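PDB 2X2Z: apical membrane antigen 1, soluble form from Toxoplasma gondii, which helps the parasite invade host cells as a surface component of the moving junction, working with the rhoptry neck proteins. Local coordinates for residues 247-252 with 324-329. Residues are numbered along the deposited sequence; the frame is centred on the assembly and turned at random.
With NAG (2-acetamido-2-deoxy-beta-D-glucopyranose), chain E.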
loop_
_atom_site.group_PDB
_atom_site.type_symbol
_atom_site.label_atom_id
_atom_site.label_comp_id
_atom_site.label_asym_id
_atom_site.label_seq_id
_atom_site.Cartn_x
_atom_site.Cartn_y
_atom_site.Cartn_z
ATOM N N LEU A 247 21.682 0.726 -9.832
ATOM C CA LEU A 247 20.849 0.690 -11.020
ATOM C C LEU A 247 20.604 2.101 -11.623
ATOM O O LEU A 247 20.304 3.077 -10.943
ATOM C CB LEU A 247 19.511 0.006 -10.711
ATOM C CG LEU A 247 19.281 -1.515 -10.596
ATOM C CD1 LEU A 247 20.453 -2.395 -10.231
ATOM C CD2 LEU A 247 18.085 -1.846 -9.728
ATOM N N THR A 248 20.651 2.126 -12.939
ATOM C CA THR A 248 20.575 3.289 -13.780
ATOM C C THR A 248 19.260 4.081 -13.685
ATOM O O THR A 248 19.241 5.309 -13.748
ATOM C CB THR A 248 20.872 2.756 -15.249
ATOM O OG1 THR A 248 22.221 3.068 -15.594
ATOM C CG2 THR A 248 19.916 3.239 -16.241
ATOM N N ASP A 249 18.162 3.368 -13.557
ATOM C CA ASP A 249 16.830 3.982 -13.508
ATOM C C ASP A 249 16.281 4.276 -12.092
ATOM O O ASP A 249 15.116 4.642 -11.940
ATOM C CB ASP A 249 15.854 3.102 -14.273
ATOM C CG ASP A 249 15.877 1.655 -13.773
ATOM O OD1 ASP A 249 16.700 1.363 -12.901
ATOM O OD2 ASP A 249 15.141 0.806 -14.305
ATOM N N THR A 250 17.129 4.161 -11.074
ATOM C CA THR A 250 16.734 4.481 -9.664
ATOM C C THR A 250 16.673 5.979 -9.411
ATOM O O THR A 250 17.487 6.766 -9.925
ATOM C CB THR A 250 17.698 3.844 -8.656
ATOM O OG1 THR A 250 17.583 2.425 -8.751
ATOM C CG2 THR A 250 17.482 4.351 -7.164
ATOM N N VAL A 251 15.678 6.375 -8.635
ATOM C CA VAL A 251 15.592 7.740 -8.204
ATOM C C VAL A 251 16.161 7.804 -6.790
ATOM O O VAL A 251 15.726 7.035 -5.920
ATOM C CB VAL A 251 14.142 8.269 -8.285
ATOM C CG1 VAL A 251 14.093 9.686 -7.751
ATOM C CG2 VAL A 251 13.633 8.185 -9.737
ATOM N N ILE A 252 17.141 8.701 -6.602
ATOM C CA ILE A 252 17.807 8.889 -5.339
ATOM C C ILE A 252 17.508 10.288 -4.822
ATOM O O ILE A 252 17.838 11.296 -5.473
ATOM C CB ILE A 252 19.348 8.658 -5.409
ATOM C CG1 ILE A 252 19.716 7.179 -5.791
ATOM C CG2 ILE A 252 19.939 8.993 -4.071
ATOM C CD1 ILE A 252 21.266 6.880 -5.815
ATOM N N SER A 324 12.790 2.640 -6.702
ATOM C CA SER A 324 12.891 1.849 -7.937
ATOM C C SER A 324 11.541 1.229 -8.277
ATOM O O SER A 324 10.767 0.895 -7.389
ATOM C CB SER A 324 13.961 0.744 -7.736
ATOM O OG SER A 324 14.097 -0.100 -8.892
ATOM N N ASP A 325 11.265 1.038 -9.568
ATOM C CA ASP A 325 10.161 0.138 -9.935
ATOM C C ASP A 325 10.575 -1.314 -10.108
ATOM O O ASP A 325 9.748 -2.167 -10.498
ATOM C CB ASP A 325 9.479 0.633 -11.189
ATOM C CG ASP A 325 10.415 0.720 -12.385
ATOM O OD1 ASP A 325 9.927 1.230 -13.399
ATOM O OD2 ASP A 325 11.590 0.247 -12.366
ATOM N N GLN A 326 11.848 -1.615 -9.864
ATOM C CA GLN A 326 12.292 -3.004 -10.073
ATOM C C GLN A 326 11.936 -3.946 -8.899
ATOM O O GLN A 326 12.494 -3.811 -7.758
ATOM C CB GLN A 326 13.788 -2.993 -10.289
ATOM C CG GLN A 326 14.207 -2.142 -11.542
ATOM C CD GLN A 326 13.748 -2.796 -12.861
ATOM O OE1 GLN A 326 12.797 -2.327 -13.509
ATOM N NE2 GLN A 326 14.359 -3.919 -13.203
ATOM N N VAL A 327 11.058 -4.906 -9.143
ATOM C CA VAL A 327 10.731 -5.899 -8.104
ATOM C C VAL A 327 12.043 -6.532 -7.574
ATOM O O VAL A 327 12.841 -6.995 -8.339
ATOM C CB VAL A 327 9.734 -6.937 -8.620
ATOM C CG1 VAL A 327 9.569 -8.175 -7.600
ATOM C CG2 VAL A 327 8.375 -6.250 -8.942
ATOM N N PRO A 328 12.275 -6.530 -6.245
ATOM C CA PRO A 328 13.519 -7.085 -5.741
ATOM C C PRO A 328 13.559 -8.620 -5.861
ATOM O O PRO A 328 12.510 -9.256 -5.654
ATOM C CB PRO A 328 13.500 -6.734 -4.269
ATOM C CG PRO A 328 12.047 -6.675 -3.937
ATOM C CD PRO A 328 11.369 -6.094 -5.163
ATOM N N ASP A 329 14.727 -9.172 -6.228
ATOM C CA ASP A 329 14.936 -10.640 -6.241
ATOM C C ASP A 329 16.188 -10.958 -5.399
ATOM O O ASP A 329 16.628 -12.120 -5.284
ATOM C CB ASP A 329 14.928 -11.225 -7.685
ATOM C CG ASP A 329 16.186 -10.886 -8.477
ATOM O OD1 ASP A 329 17.148 -10.211 -7.984
ATOM O OD2 ASP A 329 16.209 -11.322 -9.632
HETATM C C1 NAG E . 6.600 -10.457 -10.044
HETATM C C2 NAG E . 7.709 -11.179 -10.816
HETATM C C3 NAG E . 7.451 -10.998 -12.296
HETATM C C4 NAG E . 6.004 -11.417 -12.672
HETATM C C5 NAG E . 4.960 -10.788 -11.728
HETATM C C6 NAG E . 3.594 -11.415 -12.028
HETATM C C7 NAG E . 10.105 -11.191 -10.043
HETATM C C8 NAG E . 9.966 -12.543 -9.402
HETATM N N2 NAG E . 9.038 -10.653 -10.629
HETATM O O3 NAG E . 8.446 -11.741 -12.965
HETATM O O4 NAG E . 5.607 -11.172 -14.028
HETATM O O5 NAG E . 5.327 -10.977 -10.353
HETATM O O6 NAG E . 3.486 -12.746 -11.518
HETATM O O7 NAG E . 11.210 -10.583 -10.005
HETATM O O HOH W 1 15.947 1.175 -10.498
HETATM O O HOH W 2 13.660 2.077 -11.364
#
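L247 touches 324-329 through one methyl: CD2 lies 4.3 Å from CG of Q326, a loose apolar touch at the residue that opens the type I turn running to T250. Within the turn, D249 meets the other segment largely through water. Its OD1 accepts from water 1, which also donates to OG1 of T250 and is hydrogen-bonded to OG of S324 at 2.8 Å, so three side chains share one molecule. A second water links the D249 carbonyl, weakly, to the backbone N of D325. The other carboxylate oxygen, D249 OD2, stands 4.1 Å from OD2 of D325 with the two planes 81° apart; this proximity of like charges probably disfavours a closer approach. T250 sets OG1 beside its own backbone N (chi1 -65°), where it is also hydrogen-bonded to the Y244 carbonyl and lies 4.1 Å from CB of S324. That serine in turn closes an ST turn, its OG accepting from N of Q326 at 2.9 Å and 160°. Beyond T250, V251 pairs through its backbone with L323, placing this water-bridged surface contact in DII where edge strand 251-254 joins strand 319-324, with L247 and Q326 resting on V235 of strand 231-237.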